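Side-chain contacts in uncharacterized protein (Neisseria meningitidis serogroup B, PDB 3NYM), which is of unknown function, but forms a largely helical chain that belongs to the uncharacterized family DUF6853 and occurs here as a two-chain assembly: residues A[21-26]-A[109-114]; A[15-20]-A[121-126]; A[69-74]-A[85-90]. One frame throughout, in Å; residues are numbered along the deposited sequence.

Interaction 1: A[21-26]-A[109-114]; sequences QGFDLT and STLLSA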
loop_
_atom_site.group_PDB
_atom_site.type_symbol
_atom_site.label_atom_id
_atom_site.label_comp_id
_atom_site.label_asym_id
_atom_site.label_seq_id
_atom_site.Cartn_x
_atom_site.Cartn_y
_atom_site.Cartn_z
ATOM N N GLN A 21 -4.852 12.474 23.855
ATOM C CA GLN A 21 -5.828 13.445 23.367
ATOM C C GLN A 21 -7.186 13.281 24.030
ATOM O O GLN A 21 -8.153 13.939 23.653
ATOM C CB GLN A 21 -5.955 13.368 21.836
ATOM C CG GLN A 21 -4.632 13.537 21.137
ATOM C CD GLN A 21 -4.757 13.652 19.637
ATOM O OE1 GLN A 21 -5.852 13.793 19.095
ATOM N NE2 GLN A 21 -3.624 13.613 18.954
ATOM N N GLY A 22 -7.259 12.390 25.010
ATOM C CA GLY A 22 -8.461 12.251 25.811
ATOM C C GLY A 22 -9.501 11.269 25.299
ATOM O O GLY A 22 -10.646 11.284 25.763
ATOM N N PHE A 23 -9.125 10.410 24.357
ATOM C CA PHE A 23 -10.052 9.374 23.897
ATOM C C PHE A 23 -9.404 7.996 23.759
ATOM O O PHE A 23 -8.191 7.873 23.622
ATOM C CB PHE A 23 -10.774 9.787 22.606
ATOM C CG PHE A 23 -9.854 10.114 21.469
ATOM C CD1 PHE A 23 -9.318 9.110 20.679
ATOM C CD2 PHE A 23 -9.527 11.431 21.182
ATOM C CE1 PHE A 23 -8.467 9.414 19.631
ATOM C CE2 PHE A 23 -8.674 11.740 20.129
ATOM C CZ PHE A 23 -8.148 10.731 19.358
ATOM N N ASP A 24 -10.240 6.967 23.815
ATOM C CA ASP A 24 -9.791 5.577 23.826
ATOM C C ASP A 24 -10.291 4.882 22.573
ATOM O O ASP A 24 -11.455 4.497 22.504
ATOM C CB ASP A 24 -10.350 4.856 25.059
ATOM C CG ASP A 24 -9.917 3.399 25.138
ATOM O OD1 ASP A 24 -9.310 2.888 24.174
ATOM O OD2 ASP A 24 -10.189 2.758 26.171
ATOM N N LEU A 25 -9.415 4.713 21.589
ATOM C CA LEU A 25 -9.827 4.175 20.292
ATOM C C LEU A 25 -10.309 2.732 20.379
ATOM O O LEU A 25 -10.994 2.248 19.474
ATOM C CB LEU A 25 -8.697 4.302 19.255
ATOM C CG LEU A 25 -8.448 5.731 18.759
ATOM C CD1 LEU A 25 -7.168 5.835 17.920
ATOM C CD2 LEU A 25 -9.662 6.238 17.987
ATOM N N THR A 26 -9.958 2.037 21.460
ATOM C CA THR A 26 -10.403 0.652 21.610
ATOM C C THR A 26 -11.896 0.565 21.889
ATOM O O THR A 26 -12.479 -0.503 21.778
ATOM C CB THR A 26 -9.627 -0.117 22.699
ATOM O OG1 THR A 26 -9.914 0.437 23.982
ATOM C CG2 THR A 26 -8.125 -0.044 22.446
ATOM N N SER A 109 -2.578 10.923 10.250
ATOM C CA SER A 109 -2.810 12.322 9.924
ATOM C C SER A 109 -3.880 12.918 10.840
ATOM O O SER A 109 -3.789 14.077 11.254
ATOM C CB SER A 109 -3.236 12.431 8.459
ATOM O OG SER A 109 -3.851 13.671 8.188
ATOM N N THR A 110 -4.892 12.120 11.170
ATOM C CA THR A 110 -5.956 12.579 12.057
ATOM C C THR A 110 -5.456 12.799 13.493
ATOM O O THR A 110 -5.897 13.717 14.193
ATOM C CB THR A 110 -7.137 11.593 12.051
ATOM O OG1 THR A 110 -7.594 11.416 10.703
ATOM C CG2 THR A 110 -8.267 12.121 12.900
ATOM N N LEU A 111 -4.529 11.952 13.928
ATOM C CA LEU A 111 -3.934 12.107 15.242
ATOM C C LEU A 111 -3.013 13.322 15.269
ATOM O O LEU A 111 -3.003 14.066 16.241
ATOM C CB LEU A 111 -3.169 10.841 15.621
ATOM C CG LEU A 111 -4.097 9.677 15.982
ATOM C CD1 LEU A 111 -3.369 8.350 15.918
ATOM C CD2 LEU A 111 -4.683 9.918 17.378
ATOM N N LEU A 112 -2.248 13.517 14.195
ATOM C CA LEU A 112 -1.324 14.653 14.102
ATOM C C LEU A 112 -2.045 15.998 14.107
ATOM O O LEU A 112 -1.498 16.992 14.575
ATOM C CB LEU A 112 -0.454 14.548 12.845
ATOM C CG LEU A 112 0.813 13.700 12.921
ATOM C CD1 LEU A 112 1.398 13.515 11.534
ATOM C CD2 LEU A 112 1.830 14.355 13.831
ATOM N N SER A 113 -3.258 16.037 13.566
ATOM C CA SER A 113 -4.040 17.266 13.559
ATOM C C SER A 113 -4.766 17.448 14.886
ATOM O O SER A 113 -5.208 18.550 15.213
ATOM C CB SER A 113 -5.074 17.227 12.433
ATOM O OG SER A 113 -6.180 16.424 12.805
ATOM N N ALA A 114 -4.899 16.354 15.634
ATOM C CA ALA A 114 -5.605 16.337 16.919
ATOM C C ALA A 114 -7.034 16.870 16.814
ATOM O O ALA A 114 -7.573 17.430 17.769
ATOM C CB ALA A 114 -4.818 17.109 17.984
HETATM O O HOH W 1 -7.616 13.586 16.699
#

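Interaction 2: A[15-20]-A[121-126]; sequences INVGLY and FSWPSL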
loop_
_atom_site.group_PDB
_atom_site.type_symbol
_atom_site.label_atom_id
_atom_site.label_comp_id
_atom_site.label_asym_id
_atom_site.label_seq_id
_atom_site.Cartn_x
_atom_site.Cartn_y
_atom_site.Cartn_z
ATOM N N ILE A 15 -3.131 3.962 19.446
ATOM C CA ILE A 15 -4.111 4.038 20.536
ATOM C C ILE A 15 -3.564 4.906 21.676
ATOM O O ILE A 15 -4.273 5.768 22.201
ATOM C CB ILE A 15 -4.500 2.642 21.052
ATOM C CG1 ILE A 15 -5.298 1.882 19.990
ATOM C CG2 ILE A 15 -5.298 2.753 22.347
ATOM C CD1 ILE A 15 -5.366 0.388 20.236
ATOM N N ASN A 16 -2.294 4.705 22.033
ATOM C CA ASN A 16 -1.657 5.519 23.072
ATOM C C ASN A 16 -1.653 7.007 22.731
ATOM O O ASN A 16 -1.893 7.850 23.588
ATOM C CB ASN A 16 -0.226 5.051 23.350
ATOM C CG ASN A 16 -0.178 3.710 24.048
ATOM O OD1 ASN A 16 -1.155 3.289 24.674
ATOM N ND2 ASN A 16 0.964 3.031 23.955
ATOM N N VAL A 17 -1.374 7.334 21.477
ATOM C CA VAL A 17 -1.389 8.737 21.076
ATOM C C VAL A 17 -2.785 9.315 21.280
ATOM O O VAL A 17 -2.952 10.431 21.781
ATOM C CB VAL A 17 -0.951 8.913 19.609
ATOM C CG1 VAL A 17 -1.086 10.369 19.184
ATOM C CG2 VAL A 17 0.479 8.430 19.432
ATOM N N GLY A 18 -3.792 8.541 20.899
ATOM C CA GLY A 18 -5.171 8.937 21.108
ATOM C C GLY A 18 -5.477 9.229 22.567
ATOM O O GLY A 18 -6.197 10.184 22.882
ATOM N N LEU A 19 -4.936 8.412 23.465
ATOM C CA LEU A 19 -5.217 8.579 24.894
ATOM C C LEU A 19 -4.681 9.911 25.412
ATOM O O LEU A 19 -5.286 10.526 26.288
ATOM C CB LEU A 19 -4.654 7.415 25.716
ATOM C CG LEU A 19 -5.292 6.055 25.439
ATOM C CD1 LEU A 19 -4.522 4.941 26.133
ATOM C CD2 LEU A 19 -6.756 6.059 25.866
ATOM N N TYR A 20 -3.550 10.363 24.876
ATOM C CA TYR A 20 -3.040 11.680 25.252
ATOM C C TYR A 20 -4.049 12.756 24.870
ATOM O O TYR A 20 -4.123 13.806 25.501
ATOM C CB TYR A 20 -1.658 11.949 24.632
ATOM C CG TYR A 20 -0.559 11.261 25.410
ATOM C CD1 TYR A 20 -0.087 11.807 26.602
ATOM C CD2 TYR A 20 -0.034 10.044 24.989
ATOM C CE1 TYR A 20 0.891 11.172 27.344
ATOM C CE2 TYR A 20 0.951 9.395 25.728
ATOM C CZ TYR A 20 1.410 9.966 26.903
ATOM O OH TYR A 20 2.389 9.335 27.646
ATOM N N PHE A 121 -5.105 18.916 24.938
ATOM C CA PHE A 121 -3.868 18.474 24.306
ATOM C C PHE A 121 -3.574 19.263 23.039
ATOM O O PHE A 121 -4.459 19.485 22.209
ATOM C CB PHE A 121 -3.914 16.989 23.956
ATOM C CG PHE A 121 -2.686 16.514 23.224
ATOM C CD1 PHE A 121 -2.582 16.659 21.853
ATOM C CD2 PHE A 121 -1.626 15.939 23.913
ATOM C CE1 PHE A 121 -1.439 16.226 21.174
ATOM C CE2 PHE A 121 -0.488 15.502 23.244
ATOM C CZ PHE A 121 -0.396 15.647 21.873
ATOM N N SER A 122 -2.317 19.670 22.891
ATOM C CA SER A 122 -1.868 20.350 21.686
ATOM C C SER A 122 -0.436 19.941 21.376
ATOM O O SER A 122 0.404 19.908 22.266
ATOM C CB SER A 122 -1.948 21.867 21.872
ATOM O OG SER A 122 -1.667 22.532 20.657
ATOM N N TRP A 123 -0.155 19.610 20.119
ATOM C CA TRP A 123 1.210 19.301 19.718
ATOM C C TRP A 123 2.056 20.576 19.749
ATOM O O TRP A 123 1.572 21.650 19.385
ATOM C CB TRP A 123 1.236 18.730 18.304
ATOM C CG TRP A 123 0.583 17.382 18.148
ATOM C CD1 TRP A 123 -0.618 17.112 17.540
ATOM C CD2 TRP A 123 1.113 16.114 18.575
ATOM N NE1 TRP A 123 -0.866 15.751 17.567
ATOM C CE2 TRP A 123 0.178 15.120 18.193
ATOM C CE3 TRP A 123 2.286 15.723 19.228
ATOM C CZ2 TRP A 123 0.379 13.759 18.467
ATOM C CZ3 TRP A 123 2.489 14.365 19.484
ATOM C CH2 TRP A 123 1.534 13.402 19.106
ATOM N N PRO A 124 3.328 20.454 20.168
ATOM C CA PRO A 124 4.282 21.578 20.191
ATOM C C PRO A 124 4.572 22.086 18.779
ATOM O O PRO A 124 4.577 21.283 17.849
ATOM C CB PRO A 124 5.564 20.951 20.753
ATOM C CG PRO A 124 5.179 19.629 21.303
ATOM C CD PRO A 124 3.950 19.184 20.576
ATOM N N SER A 125 4.818 23.381 18.608
ATOM C CA SER A 125 5.167 23.893 17.283
ATOM C C SER A 125 6.583 23.448 16.888
ATOM O O SER A 125 7.475 23.378 17.735
ATOM C CB SER A 125 5.047 25.418 17.236
ATOM O OG SER A 125 5.303 25.909 15.928
ATOM N N LEU A 126 6.781 23.142 15.609
ATOM C CA LEU A 126 8.081 22.684 15.120
ATOM C C LEU A 126 8.620 23.594 14.013
ATOM O O LEU A 126 8.967 24.754 14.255
ATOM C CB LEU A 126 7.977 21.238 14.621
ATOM C CG LEU A 126 8.811 20.168 15.336
ATOM C CD1 LEU A 126 9.085 20.570 16.765
ATOM C CD2 LEU A 126 8.126 18.802 15.281
#

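Interaction 3: A[69-74]-A[85-90]; sequences EVCQLA and NSLFMA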
loop_
_atom_site.group_PDB
_atom_site.type_symbol
_atom_site.label_atom_id
_atom_site.label_comp_id
_atom_site.label_asym_id
_atom_site.label_seq_id
_atom_site.Cartn_x
_atom_site.Cartn_y
_atom_site.Cartn_z
ATOM N N GLU A 69 -0.312 -16.058 -9.518
ATOM C CA GLU A 69 0.195 -17.405 -9.797
ATOM C C GLU A 69 -0.726 -18.112 -10.784
ATOM O O GLU A 69 -0.265 -18.879 -11.633
ATOM C CB GLU A 69 0.332 -18.237 -8.510
ATOM C CG GLU A 69 1.112 -17.551 -7.360
ATOM C CD GLU A 69 2.612 -17.378 -7.624
ATOM O OE1 GLU A 69 3.097 -17.847 -8.676
ATOM O OE2 GLU A 69 3.309 -16.772 -6.772
ATOM N N VAL A 70 -2.028 -17.852 -10.664
ATOM C CA VAL A 70 -3.003 -18.403 -11.598
ATOM C C VAL A 70 -2.793 -17.784 -12.973
ATOM O O VAL A 70 -2.941 -18.462 -13.992
ATOM C CB VAL A 70 -4.453 -18.172 -11.121
ATOM C CG1 VAL A 70 -5.437 -18.501 -12.217
ATOM C CG2 VAL A 70 -4.754 -19.021 -9.879
ATOM N N CYS A 71 -2.449 -16.498 -13.002
ATOM C CA CYS A 71 -2.145 -15.832 -14.270
ATOM C C CYS A 71 -1.004 -16.539 -15.019
ATOM O O CYS A 71 -1.134 -16.859 -16.206
ATOM C CB CYS A 71 -1.798 -14.359 -14.039
ATOM S SG CYS A 71 -1.302 -13.474 -15.543
ATOM N N GLN A 72 0.098 -16.799 -14.321
ATOM C CA GLN A 72 1.235 -17.474 -14.936
ATOM C C GLN A 72 0.844 -18.867 -15.421
ATOM O O GLN A 72 1.230 -19.277 -16.501
ATOM C CB GLN A 72 2.413 -17.578 -13.969
ATOM C CG GLN A 72 3.615 -18.287 -14.580
ATOM C CD GLN A 72 4.237 -17.487 -15.722
ATOM O OE1 GLN A 72 4.757 -16.388 -15.509
ATOM N NE2 GLN A 72 4.189 -18.037 -16.938
ATOM N N LEU A 73 0.086 -19.599 -14.615
ATOM C CA LEU A 73 -0.359 -20.925 -15.027
ATOM C C LEU A 73 -1.214 -20.844 -16.285
ATOM O O LEU A 73 -1.095 -21.677 -17.166
ATOM C CB LEU A 73 -1.129 -21.630 -13.906
ATOM C CG LEU A 73 -0.307 -21.996 -12.672
ATOM C CD1 LEU A 73 -1.181 -22.700 -11.649
ATOM C CD2 LEU A 73 0.890 -22.856 -13.059
ATOM N N ALA A 74 -2.072 -19.831 -16.362
ATOM C CA ALA A 74 -2.905 -19.636 -17.539
ATOM C C ALA A 74 -2.034 -19.343 -18.768
ATOM O O ALA A 74 -2.283 -19.868 -19.863
ATOM C CB ALA A 74 -3.910 -18.511 -17.303
ATOM N N ASN A 85 -8.501 -12.526 -16.604
ATOM C CA ASN A 85 -9.291 -12.384 -15.366
ATOM C C ASN A 85 -8.423 -12.381 -14.113
ATOM O O ASN A 85 -8.635 -11.588 -13.190
ATOM C CB ASN A 85 -10.359 -13.471 -15.262
ATOM C CG ASN A 85 -11.164 -13.347 -13.989
ATOM O OD1 ASN A 85 -10.968 -14.106 -13.036
ATOM N ND2 ASN A 85 -12.040 -12.347 -13.946
ATOM N N SER A 86 -7.436 -13.270 -14.089
ATOM C CA SER A 86 -6.531 -13.377 -12.956
ATOM C C SER A 86 -5.708 -12.105 -12.750
ATOM O O SER A 86 -5.511 -11.667 -11.621
ATOM C CB SER A 86 -5.622 -14.591 -13.125
ATOM O OG SER A 86 -6.401 -15.777 -13.151
ATOM N N LEU A 87 -5.219 -11.517 -13.835
ATOM C CA LEU A 87 -4.533 -10.221 -13.754
ATOM C C LEU A 87 -5.448 -9.137 -13.215
ATOM O O LEU A 87 -5.030 -8.288 -12.421
ATOM C CB LEU A 87 -4.037 -9.782 -15.137
ATOM C CG LEU A 87 -2.559 -9.867 -15.472
ATOM C CD1 LEU A 87 -2.333 -9.218 -16.832
ATOM C CD2 LEU A 87 -1.726 -9.190 -14.412
ATOM N N PHE A 88 -6.698 -9.151 -13.668
ATOM C CA PHE A 88 -7.687 -8.173 -13.226
ATOM C C PHE A 88 -7.883 -8.269 -11.721
ATOM O O PHE A 88 -7.879 -7.254 -11.008
ATOM C CB PHE A 88 -9.016 -8.400 -13.951
ATOM C CG PHE A 88 -10.150 -7.606 -13.392
ATOM C CD1 PHE A 88 -10.302 -6.268 -13.710
ATOM C CD2 PHE A 88 -11.080 -8.203 -12.551
ATOM C CE1 PHE A 88 -11.362 -5.533 -13.188
ATOM C CE2 PHE A 88 -12.137 -7.478 -12.033
ATOM C CZ PHE A 88 -12.280 -6.141 -12.353
HETATM N N MSE A 89 -8.039 -9.492 -11.230
HETATM C CA MSE A 89 -8.258 -9.686 -9.798
HETATM C C MSE A 89 -6.994 -9.351 -8.994
HETATM O O MSE A 89 -7.086 -8.787 -7.902
HETATM C CB MSE A 89 -8.753 -11.098 -9.499
HETATM C CG MSE A 89 -10.166 -11.366 -10.032
HETATM SE SE MSE A 89 -11.526 -10.224 -9.201
HETATM C CE MSE A 89 -11.381 -10.895 -7.379
ATOM N N ALA A 90 -5.821 -9.696 -9.518
ATOM C CA ALA A 90 -4.570 -9.246 -8.870
ATOM C C ALA A 90 -4.553 -7.728 -8.732
ATOM O O ALA A 90 -4.130 -7.182 -7.703
ATOM C CB ALA A 90 -3.332 -9.714 -9.648
#

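Interaction 1: A[21-26]-A[109-114]
The carbonyl oxygen of Leu-111, in the last turn of helix 83-113, is gripped by two side-chain N-H groups. Gln-21 NE2 lies 2.8 Å from Leu-111 O, and its N-H points at the oxygen with an angle of 158°. The acceptor lies almost in the amide plane of Gln-21, while the donor is tilted 19° from the carbonyl plane of Leu-111. Trp-123 NE1 is the second donor, and Ala-114 N adds a weak bond where the chain leaves the helix with positive phi. The glutamine reaches this far because its chain is extended beyond CG (chi2 -172°). Its other amide atom, Gln-21 OE1, rests 3.4 Å from Ala-114 CA and 3.6 Å from Ala-114 CB. A water gives one hydrogen to Gln-21 OE1 (3.0 Å) and the other to Thr-110 O (3.0 Å), so both ends of the amide are tied to consecutive carbonyls of the helix end, one directly and one through water. This distinguishes the NH2 from the oxygen and should hold the amide in this rotation. Beside it, Leu-111 CD2 meets Phe-23 CZ at 4.1 Å, the methyl coming at a slant, neither over the ring's face nor at its edge. Leu-25 CG lies in the plane of the phenyl ring at its edge, and Trp-43 adds an inclined ring. Gly-22, with positive phi, is the C-prime residue of a Schellman motif that ends helix 13-20; Gln-21 also makes a backbone bond to Lys-118. Two helix C-terminal ends thus meet through a buried amide whose polar atoms both have partners, with apolar contacts at its flank; Gln-21, Trp-123 and the water supplement the weak bonds from Ala-114 N, and Ser-113 OG gives Thr-110 O a further donor.

Interaction 2: A[15-20]-A[121-126]
The indole of Trp-123 meets Val-17 at its edge and carries Phe-121 on one face. Val-17 CG1 approaches near the indole plane, 3.8 Å from Trp-123 CZ2, and the two side chains cross at about a right angle. With CG1 anti to the backbone N (chi1 175°), that methyl is the one of the valine pair that reaches the indole. Within the tail itself, Phe-121 CE1 stands over the centre of the indole, 3.5 Å above its plane, while Trp-123 CD1 lies in the plane of the phenyl ring at its edge. The irregular C-terminal segment thereby folds back over the end of helix 13-20: Phe-121 CE2 is 4.0 Å from Tyr-20 CB, and Phe-121 CB is 3.5 Å from Tyr-20 O. The phenol ring of Tyr-20 turns away, edge-to-face with Phe-80 of the second subunit, and Val-17 also packs on Leu-75 of that subunit. A PEG molecule, probably from the crystallisation liquor, lies about 3 Å from the side chain of Phe-121 (nearest atoms). Across the contact, aliphatic atoms and a backbone carbonyl meet two aromatic rings without a hydrogen bond; the polar groups bond outside it, the indole N-H to Leu-111 O and Tyr-20 O to Asn-119 ND2.

Interaction 3: A[69-74]-A[85-90]
Helices 64-76 and 83-113, consecutive in the chain, form an antiparallel helical hairpin, the axes of segments 69-74 and 85-90 approaching to 8.4 Å at an angle of 163°, with the CA atoms of Cys-71 and Ser-86 only 5.2 Å apart. Small residues permit this closeness. Cys-71 CB lies 3.9 Å from Ser-86 CB, and the serine methylene also sits 3.7 Å from Cys-71 N, against the facing backbone. With SG anti to the backbone N (chi1 176°), the sulfur of Cys-71 reaches Leu-87 CG at 3.8 Å. On the other flank Val-70 presses its CG1 methyl toward Ser-86 OG, a spacing short enough to be doubtful in detail. That hydroxyl is bonded to Ile-82 O, one turn earlier, so its polar end is satisfied within its own chain beside the apolar valine. Hydrogen bonds across the segments are absent. Ile-82 touches both Val-70 and Ala-74, and Leu-87 also packs on Met-68, extending the apolar seam along helix 64-76. The second subunit joins in as well: its Val-17, from helix 13-20, packs on Cys-71, and its Leu-112, near the end of helix 83-113, packs on Leu-87.

Overall arrangement
Interactions 1 and 2 adjoin, their centres about 7 Å apart, and are linked through one shared carbonyl. Interaction 1 joins the loop after helix 13-20 to the end of helix 83-113; interaction 2 joins helix 13-20 itself to the tail that follows helix 83-113. Interaction 3 lies across the chain's centre, about 40 Å from interaction 1 between centres, yet both use the long helix 83-113. Interactions 1 and 3 are buried, whereas interaction 2 is partly so. Their chemistry differs accordingly: an amide and a water bind carbonyls at a helix end in interaction 1, two aromatic rings of the C-terminal tail pack on the last turn of helix 13-20 in interaction 2, and small side chains bring two helices together in interaction 3. All three touch the second subunit.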